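Local coordinates for protein dihydrodipicolinate synthase (Bacteroides thetaiotaomicron, PDB 4XKY) that probably uses Schiff-base chemistry on pyruvate as a tetrameric lyase of the DapA family, named for the dihydrodipicolinate-forming step of lysine biosynthesis, at residues C93-H98 against L129-F134; Y172-M177 against V200-H205; A246-V251 against G289-A294. All coordinates share one frame; numbering follows the deposited sequence.

In the fold
The chain is a TIM barrel followed by a helical C-terminal region, and the three contacts lie in its outer layers. Contact 1 lies at the end of the barrel where strands begin, away from the predicted catalytic residues. Contact 2, centred 27 Å from it, belongs to the outer layer of helices further along the chain; there the side chain of Phe173 comes within about 7 Å of that of Lys164, the predicted Schiff-base lysine. Contact 3 joins the turn after helix 231-247 to helix 285-298, its centre 31 Å from that of contact 2 and 37 Å from that of contact 1, on the opposite side of the chain's centre from contact 1. None of the three touches another.

Contact 1 (C93-H98 against L129-F134); sequences CLAADH and LPLPLF
Ala96 presses its methyl group into the angle between Pro130 and Leu131, and this is the tight part of the contact. Ala96 CB sits 3.6 Å from Pro130 CG, the apex of the proline ring, and 4.0 Å from Leu131 CG, the branch point of the leucine. With its CG anti to its own carbonyl carbon (chi1 -66°), Leu131 extends out of the loop toward the helix and lays CD1 alongside the helix backbone, where Leu131 CD1 is 3.8 Å from Ala96 N. The same methyl approaches the preceding side chain, Leu131 CD1 lying 4.2 Å from Ala95 CB. Two alanines in succession keep the helix surface low here, which lets the leucine come down close to the main chain.

Toward Cys93 the fit is looser. Its CB points away from the loop, and what the proline mainly finds is the helix backbone: Pro130 CG is 4.1 Å from Cys93 CA, while the sulfur brushes past, Cys93 SG being 4.4 Å from Pro130 CG. Pro130 is solvent-exposed, so this flank forms the outer margin of the contact, whereas Ala95 at the other flank is buried. No hydrogen bond crosses between the segments; apolar packing alone joins them.

The arrangement belongs to the N-terminal end of the strands in a (beta/alpha)8 barrel, the end remote from the predicted active site, where a loop leads into a strand beside an outer helix. Leu131 also rests on Val103, and residues 133-134 start a strand bonded between strands 102-105 and 160-165, while from helix 85-97 Leu94, pointing away from the loop, packs on Met60 and Ile63 of helix 56-70.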
loop_
_atom_site.group_PDB
_atom_site.type_symbol
_atom_site.label_atom_id
_atom_site.label_comp_id
_atom_site.label_asym_id
_atom_site.label_seq_id
_atom_site.Cartn_x
_atom_site.Cartn_y
_atom_site.Cartn_z
ATOM N N CYS A 93 19.580 13.562 24.835
ATOM C CA CYS A 93 20.507 14.025 25.890
ATOM C C CYS A 93 21.692 14.823 25.337
ATOM O O CYS A 93 22.113 15.820 25.927
ATOM C CB CYS A 93 20.999 12.854 26.732
ATOM S SG CYS A 93 19.606 12.054 27.580
ATOM N N LEU A 94 22.213 14.383 24.199
ATOM C CA LEU A 94 23.274 15.088 23.520
ATOM C C LEU A 94 22.778 16.471 23.104
ATOM O O LEU A 94 23.417 17.478 23.384
ATOM C CB LEU A 94 23.725 14.296 22.300
ATOM C CG LEU A 94 24.773 15.061 21.491
ATOM C CD1 LEU A 94 26.138 14.831 22.116
ATOM C CD2 LEU A 94 24.779 14.663 20.029
ATOM N N ALA A 95 21.622 16.511 22.455
ATOM C CA ALA A 95 20.955 17.772 22.139
ATOM C C ALA A 95 20.853 18.688 23.359
ATOM O O ALA A 95 21.258 19.854 23.284
ATOM C CB ALA A 95 19.578 17.528 21.538
ATOM N N ALA A 96 20.358 18.178 24.484
ATOM C CA ALA A 96 20.267 19.013 25.697
ATOM C C ALA A 96 21.613 19.542 26.159
ATOM O O ALA A 96 21.729 20.723 26.466
ATOM C CB ALA A 96 19.606 18.265 26.847
ATOM N N ASP A 97 22.615 18.675 26.243
ATOM C CA ASP A 97 23.947 19.092 26.718
ATOM C C ASP A 97 24.570 20.186 25.864
ATOM O O ASP A 97 25.353 21.000 26.340
ATOM C CB ASP A 97 24.908 17.913 26.751
ATOM C CG ASP A 97 24.517 16.864 27.765
ATOM O OD1 ASP A 97 23.806 17.179 28.744
ATOM O OD2 ASP A 97 24.924 15.704 27.582
ATOM N N HIS A 98 24.232 20.196 24.584
ATOM C CA HIS A 98 24.772 21.207 23.689
ATOM C C HIS A 98 23.893 22.443 23.497
ATOM O O HIS A 98 24.210 23.317 22.692
ATOM C CB HIS A 98 25.121 20.529 22.386
ATOM C CG HIS A 98 26.321 19.664 22.526
ATOM N ND1 HIS A 98 27.596 20.145 22.341
ATOM C CD2 HIS A 98 26.461 18.389 22.948
ATOM C CE1 HIS A 98 28.467 19.180 22.568
ATOM N NE2 HIS A 98 27.803 18.105 22.943
ATOM N N LEU A 129 13.038 12.136 28.373
ATOM C CA LEU A 129 13.565 13.225 27.521
ATOM C C LEU A 129 13.857 14.468 28.356
ATOM O O LEU A 129 13.071 14.810 29.209
ATOM C CB LEU A 129 12.539 13.618 26.473
ATOM C CG LEU A 129 12.046 12.529 25.542
ATOM C CD1 LEU A 129 11.058 13.121 24.565
ATOM C CD2 LEU A 129 13.208 11.896 24.823
ATOM N N PRO A 130 14.967 15.163 28.094
ATOM C CA PRO A 130 15.307 16.357 28.866
ATOM C C PRO A 130 14.905 17.686 28.202
ATOM O O PRO A 130 15.290 18.742 28.684
ATOM C CB PRO A 130 16.823 16.252 28.955
ATOM C CG PRO A 130 17.189 15.704 27.614
ATOM C CD PRO A 130 16.104 14.712 27.277
ATOM N N LEU A 131 14.146 17.633 27.106
ATOM C CA LEU A 131 13.694 18.830 26.397
ATOM C C LEU A 131 12.239 18.680 25.960
ATOM O O LEU A 131 11.742 17.552 25.836
ATOM C CB LEU A 131 14.575 19.068 25.161
ATOM C CG LEU A 131 16.050 19.436 25.386
ATOM C CD1 LEU A 131 16.826 19.379 24.084
ATOM C CD2 LEU A 131 16.249 20.793 26.059
ATOM N N PRO A 132 11.550 19.810 25.694
ATOM C CA PRO A 132 10.191 19.726 25.154
ATOM C C PRO A 132 10.166 18.973 23.830
ATOM O O PRO A 132 11.190 18.892 23.144
ATOM C CB PRO A 132 9.795 21.189 24.926
ATOM C CG PRO A 132 10.724 22.004 25.752
ATOM C CD PRO A 132 11.974 21.204 25.935
ATOM N N LEU A 133 9.009 18.436 23.474
ATOM C CA LEU A 133 8.909 17.559 22.336
ATOM C C LEU A 133 7.919 18.063 21.316
ATOM O O LEU A 133 6.858 18.525 21.683
ATOM C CB LEU A 133 8.447 16.187 22.819
ATOM C CG LEU A 133 8.146 15.155 21.729
ATOM C CD1 LEU A 133 9.438 14.767 21.064
ATOM C CD2 LEU A 133 7.502 13.902 22.273
ATOM N N PHE A 134 8.261 17.934 20.036
ATOM C CA PHE A 134 7.304 18.057 18.921
ATOM C C PHE A 134 7.042 16.646 18.405
ATOM O O PHE A 134 7.977 15.863 18.199
ATOM C CB PHE A 134 7.862 18.911 17.759
ATOM C CG PHE A 134 7.935 20.385 18.060
ATOM C CD1 PHE A 134 6.946 21.259 17.612
ATOM C CD2 PHE A 134 8.985 20.891 18.814
ATOM C CE1 PHE A 134 7.019 22.613 17.901
ATOM C CE2 PHE A 134 9.053 22.233 19.122
ATOM C CZ PHE A 134 8.064 23.095 18.670
#

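Contact 2 (Y172-M177 against V200-H205); sequences YFQSVM and VLLGAH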
loop_
_atom_site.group_PDB
_atom_site.type_symbol
_atom_site.label_atom_id
_atom_site.label_comp_id
_atom_site.label_asym_id
_atom_site.label_seq_id
_atom_site.Cartn_x
_atom_site.Cartn_y
_atom_site.Cartn_z
ATOM N N TYR A 172 -6.598 15.866 6.617
ATOM C CA TYR A 172 -6.060 15.361 7.887
ATOM C C TYR A 172 -5.506 16.510 8.724
ATOM O O TYR A 172 -5.817 16.615 9.902
ATOM C CB TYR A 172 -4.991 14.293 7.654
ATOM C CG TYR A 172 -4.197 13.959 8.898
ATOM C CD1 TYR A 172 -4.728 13.120 9.868
ATOM C CD2 TYR A 172 -2.926 14.501 9.113
ATOM C CE1 TYR A 172 -4.019 12.808 11.010
ATOM C CE2 TYR A 172 -2.196 14.177 10.259
ATOM C CZ TYR A 172 -2.751 13.338 11.204
ATOM O OH TYR A 172 -2.059 13.022 12.359
ATOM N N PHE A 173 -4.734 17.400 8.119
ATOM C CA PHE A 173 -4.165 18.508 8.890
ATOM C C PHE A 173 -5.236 19.410 9.519
ATOM O O PHE A 173 -5.080 19.844 10.653
ATOM C CB PHE A 173 -3.222 19.366 8.057
ATOM C CG PHE A 173 -2.428 20.351 8.882
ATOM C CD1 PHE A 173 -1.282 19.949 9.559
ATOM C CD2 PHE A 173 -2.855 21.665 9.027
ATOM C CE1 PHE A 173 -0.545 20.858 10.322
ATOM C CE2 PHE A 173 -2.136 22.571 9.794
ATOM C CZ PHE A 173 -0.980 22.165 10.454
ATOM N N GLN A 174 -6.288 19.717 8.764
ATOM C CA GLN A 174 -7.401 20.544 9.239
ATOM C C GLN A 174 -8.164 19.808 10.356
ATOM O O GLN A 174 -8.619 20.444 11.311
ATOM C CB GLN A 174 -8.349 20.895 8.085
ATOM C CG GLN A 174 -7.798 21.901 7.086
ATOM C CD GLN A 174 -7.515 23.230 7.751
ATOM O OE1 GLN A 174 -8.357 23.750 8.467
ATOM N NE2 GLN A 174 -6.326 23.772 7.536
ATOM N N SER A 175 -8.289 18.479 10.251
ATOM C CA SER A 175 -8.905 17.708 11.337
ATOM C C SER A 175 -8.142 17.876 12.659
ATOM O O SER A 175 -8.758 17.925 13.720
ATOM C CB SER A 175 -9.017 16.218 11.003
ATOM O OG SER A 175 -9.799 16.018 9.844
ATOM N N VAL A 176 -6.812 17.951 12.586
ATOM C CA VAL A 176 -5.982 18.094 13.789
ATOM C C VAL A 176 -6.052 19.549 14.277
ATOM O O VAL A 176 -6.199 19.767 15.479
ATOM C CB VAL A 176 -4.518 17.643 13.565
ATOM C CG1 VAL A 176 -3.706 17.728 14.845
ATOM C CG2 VAL A 176 -4.457 16.214 13.044
ATOM N N MET A 177 -5.970 20.533 13.367
ATOM C CA MET A 177 -6.250 21.936 13.750
ATOM C C MET A 177 -7.559 22.019 14.560
ATOM O O MET A 177 -7.602 22.587 15.664
ATOM C CB MET A 177 -6.355 22.861 12.526
ATOM C CG MET A 177 -5.040 23.098 11.797
ATOM S SD MET A 177 -3.885 24.158 12.708
ATOM C CE MET A 177 -4.763 25.722 12.635
ATOM N N VAL A 200 -1.138 28.342 6.475
ATOM C CA VAL A 200 -0.974 29.496 7.365
ATOM C C VAL A 200 -2.192 30.420 7.283
ATOM O O VAL A 200 -2.669 30.915 8.297
ATOM C CB VAL A 200 0.335 30.271 7.096
ATOM C CG1 VAL A 200 0.386 31.573 7.887
ATOM C CG2 VAL A 200 1.524 29.425 7.499
ATOM N N LEU A 201 -2.719 30.621 6.083
ATOM C CA LEU A 201 -3.910 31.454 5.909
ATOM C C LEU A 201 -5.023 31.054 6.846
ATOM O O LEU A 201 -5.776 31.903 7.333
ATOM C CB LEU A 201 -4.426 31.381 4.475
ATOM C CG LEU A 201 -3.784 32.392 3.538
ATOM C CD1 LEU A 201 -4.073 32.011 2.097
ATOM C CD2 LEU A 201 -4.296 33.797 3.823
ATOM N N LEU A 202 -5.129 29.751 7.059
ATOM C CA LEU A 202 -6.118 29.166 7.951
ATOM C C LEU A 202 -5.548 28.859 9.329
ATOM O O LEU A 202 -6.034 27.970 10.010
ATOM C CB LEU A 202 -6.651 27.872 7.339
ATOM C CG LEU A 202 -7.891 28.028 6.487
ATOM C CD1 LEU A 202 -7.631 28.878 5.260
ATOM C CD2 LEU A 202 -8.359 26.641 6.085
ATOM N N GLY A 203 -4.512 29.579 9.738
ATOM C CA GLY A 203 -4.069 29.546 11.135
ATOM C C GLY A 203 -2.950 28.591 11.525
ATOM O O GLY A 203 -2.620 28.519 12.704
ATOM N N ALA A 204 -2.348 27.855 10.588
ATOM C CA ALA A 204 -1.197 27.039 10.970
ATOM C C ALA A 204 -0.133 27.990 11.512
ATOM O O ALA A 204 -0.078 29.137 11.082
ATOM C CB ALA A 204 -0.657 26.269 9.779
ATOM N N HIS A 205 0.717 27.533 12.431
ATOM C CA HIS A 205 1.739 28.432 13.019
ATOM C C HIS A 205 3.007 28.653 12.203
ATOM O O HIS A 205 3.657 29.703 12.337
ATOM C CB HIS A 205 2.149 27.942 14.395
ATOM C CG HIS A 205 1.040 28.005 15.391
ATOM N ND1 HIS A 205 0.185 26.951 15.617
ATOM C CD2 HIS A 205 0.609 29.018 16.177
ATOM C CE1 HIS A 205 -0.707 27.297 16.523
ATOM N NE2 HIS A 205 -0.467 28.546 16.883
#
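Met177 is bent at both chi2 (-72°) and chi3 (-68°), and this double bend carries its methyl group across to the turn at Leu202-Ala204, while Phe173, with CG anti to the backbone N (chi1 -169°), swings its ring toward Ala204. Met177 CE lands on main chain: it is 3.5 Å from Gly203 O, 3.7 Å from Leu202 O and 3.8 Å from Ala204 N. Beside it, Phe173 CE2 meets Ala204 CB at 4.0 Å. The third point of touch is made by Gln174, bent at chi2, whose side chain crosses that of Leu202 at about a right angle, with Gln174 CD 3.9 Å from Leu202 CD2.

The turn that receives these side chains closes helix 196-201. Gly203, with positive phi, is the C-prime residue of a Schellman motif, and Gly203 N bonds back to Val200 O at 2.7 Å. The chain then runs on through Ala204 to strand 206-207 of the barrel, so helix 170-180 is packed against the link between the next outer helix and the strand that follows it. Phe173 also lies on Met188 and Val190 of strand 187-190, and a neighbouring subunit packs on Gln174 and Leu202.

With no hydrogen bond between the segments, the contact rests mainly on van der Waals packing. The carbonyl oxygens near the methionine methyl carry partial negative charge, which may suit a methyl group slightly polarised by its sulfur; Phe173 lies about 7 Å, side chain to side chain, from the predicted Schiff-base lysine, Lys164, near that site but not touching the lysine.

Contact 3 (A246-V251 against G289-A294); sequences ATIYTV and GKIWKA
Ile291 reaches from helix 285-298 into the bend formed by Ile248 and Val251. Its CB has no partner within 4.2 Å across the contact; the touching begins at CG1, the branch that makes the crossing, placed anti to the carbonyl carbon (chi1 -68°). Ile291 CG1 comes within 4.2 Å of Val251 CG2, the two side chains passing at a slant. One bond further on, the tip makes the closer contacts: Ile291 CD1 is 3.7 Å from Val251 CG2 and 4.3 Å from Ile248 CG2, and it also comes up against the main chain, 3.4 Å from Ile248 O. Ile291 also packs on Cys264, Ala265 and Leu268 of helix 257-268, and both it and Val251 touch Phe283.

Helices 231-247, 257-268 and 285-298 follow the barrel and form the helical C-terminal region seen in DapA-family enzymes; the contact ties the exit of the first of them to the middle of the last. As the chain leaves helix 231-247, Thr250 OG1 donates to Ala246 O at 2.6 Å, from above the carbonyl plane (44° out of it), a bond that spans the bend from Ala246 to Thr250.

One turn along from Ile291, Ala294 presents its methyl, and Ile248 CD1 rests 3.7 Å from Ala294 CB. Where the apolar packing gives out, a water bridges the segments, donating to Thr247 OG1 at 2.6 Å and to Ala294 O at 2.9 Å; that hydroxyl is also hydrogen-bonded to Gln243 O, within its own helix.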
loop_
_atom_site.group_PDB
_atom_site.type_symbol
_atom_site.label_atom_id
_atom_site.label_comp_id
_atom_site.label_asym_id
_atom_site.label_seq_id
_atom_site.Cartn_x
_atom_site.Cartn_y
_atom_site.Cartn_z
ATOM N N ALA A 246 8.551 22.948 -9.082
ATOM C CA ALA A 246 8.434 22.338 -10.401
ATOM C C ALA A 246 9.764 22.141 -11.093
ATOM O O ALA A 246 9.874 21.246 -11.932
ATOM C CB ALA A 246 7.557 23.196 -11.292
ATOM N N THR A 247 10.741 23.008 -10.792
ATOM C CA THR A 247 11.985 23.098 -11.580
ATOM C C THR A 247 13.265 22.754 -10.827
ATOM O O THR A 247 14.229 22.353 -11.460
ATOM C CB THR A 247 12.195 24.477 -12.253
ATOM O OG1 THR A 247 12.329 25.527 -11.264
ATOM C CG2 THR A 247 11.054 24.778 -13.227
ATOM N N ILE A 248 13.309 22.916 -9.506
ATOM C CA ILE A 248 14.512 22.525 -8.761
ATOM C C ILE A 248 14.409 21.112 -8.227
ATOM O O ILE A 248 15.429 20.458 -8.027
ATOM C CB ILE A 248 14.830 23.475 -7.574
ATOM C CG1 ILE A 248 14.932 24.926 -8.011
ATOM C CG2 ILE A 248 16.140 23.089 -6.864
ATOM C CD1 ILE A 248 16.065 25.217 -8.973
ATOM N N TYR A 249 13.200 20.641 -7.928
ATOM C CA TYR A 249 13.079 19.382 -7.234
ATOM C C TYR A 249 12.764 18.232 -8.181
ATOM O O TYR A 249 12.613 17.110 -7.719
ATOM C CB TYR A 249 12.003 19.453 -6.163
ATOM C CG TYR A 249 12.198 20.541 -5.121
ATOM C CD1 TYR A 249 13.477 21.049 -4.804
ATOM C CD2 TYR A 249 11.107 21.049 -4.434
ATOM C CE1 TYR A 249 13.632 22.041 -3.842
ATOM C CE2 TYR A 249 11.255 22.034 -3.472
ATOM C CZ TYR A 249 12.510 22.530 -3.181
ATOM O OH TYR A 249 12.638 23.497 -2.220
ATOM N N THR A 250 12.686 18.477 -9.492
ATOM C CA THR A 250 12.196 17.426 -10.429
ATOM C C THR A 250 13.243 16.928 -11.430
ATOM O O THR A 250 12.899 16.265 -12.389
ATOM C CB THR A 250 10.995 17.939 -11.240
ATOM O OG1 THR A 250 11.365 19.173 -11.881
ATOM C CG2 THR A 250 9.780 18.174 -10.326
ATOM N N VAL A 251 14.517 17.224 -11.216
ATOM C CA VAL A 251 15.544 16.844 -12.183
ATOM C C VAL A 251 15.971 15.384 -12.110
ATOM O O VAL A 251 16.280 14.775 -13.127
ATOM C CB VAL A 251 16.774 17.733 -12.063
ATOM C CG1 VAL A 251 17.917 17.169 -12.894
ATOM C CG2 VAL A 251 16.400 19.130 -12.536
ATOM N N GLY A 289 24.037 21.068 -14.542
ATOM C CA GLY A 289 23.721 22.047 -15.596
ATOM C C GLY A 289 22.251 22.434 -15.661
ATOM O O GLY A 289 21.908 23.599 -15.842
ATOM N N LYS A 290 21.373 21.458 -15.507
ATOM C CA LYS A 290 19.945 21.734 -15.522
ATOM C C LYS A 290 19.500 22.496 -14.306
ATOM O O LYS A 290 18.600 23.320 -14.387
ATOM C CB LYS A 290 19.137 20.451 -15.559
ATOM C CG LYS A 290 19.197 19.729 -16.884
ATOM C CD LYS A 290 18.150 18.636 -16.914
ATOM C CE LYS A 290 18.547 17.536 -17.863
ATOM N NZ LYS A 290 18.366 17.940 -19.283
ATOM N N ILE A 291 20.071 22.175 -13.152
ATOM C CA ILE A 291 19.687 22.868 -11.954
ATOM C C ILE A 291 20.154 24.324 -12.086
ATOM O O ILE A 291 19.422 25.209 -11.749
ATOM C CB ILE A 291 20.250 22.197 -10.672
ATOM C CG1 ILE A 291 19.595 20.829 -10.454
ATOM C CG2 ILE A 291 20.032 23.093 -9.462
ATOM C CD1 ILE A 291 18.205 20.860 -9.872
ATOM N N TRP A 292 21.365 24.568 -12.582
ATOM C CA TRP A 292 21.858 25.947 -12.763
ATOM C C TRP A 292 20.913 26.767 -13.679
ATOM O O TRP A 292 20.517 27.887 -13.340
ATOM C CB TRP A 292 23.305 25.933 -13.286
ATOM C CG TRP A 292 23.897 27.288 -13.607
ATOM C CD1 TRP A 292 24.397 27.684 -14.807
ATOM C CD2 TRP A 292 24.080 28.399 -12.709
ATOM N NE1 TRP A 292 24.862 28.974 -14.727
ATOM C CE2 TRP A 292 24.670 29.443 -13.453
ATOM C CE3 TRP A 292 23.768 28.622 -11.362
ATOM C CZ2 TRP A 292 24.981 30.704 -12.889
ATOM C CZ3 TRP A 292 24.074 29.880 -10.793
ATOM C CH2 TRP A 292 24.679 30.898 -11.564
ATOM N N LYS A 293 20.536 26.182 -14.815
ATOM C CA LYS A 293 19.557 26.793 -15.737
ATOM C C LYS A 293 18.257 27.134 -15.033
ATOM O O LYS A 293 17.689 28.223 -15.197
ATOM C CB LYS A 293 19.261 25.829 -16.896
ATOM C CG LYS A 293 18.152 26.259 -17.852
ATOM C CD LYS A 293 18.509 27.561 -18.552
ATOM C CE LYS A 293 17.540 27.915 -19.669
ATOM N NZ LYS A 293 18.297 28.582 -20.762
ATOM N N ALA A 294 17.757 26.182 -14.264
ATOM C CA ALA A 294 16.567 26.426 -13.466
ATOM C C ALA A 294 16.753 27.618 -12.510
ATOM O O ALA A 294 15.840 28.446 -12.363
ATOM C CB ALA A 294 16.196 25.182 -12.678
HETATM O O HOH W 1 13.182 27.463 -12.832
#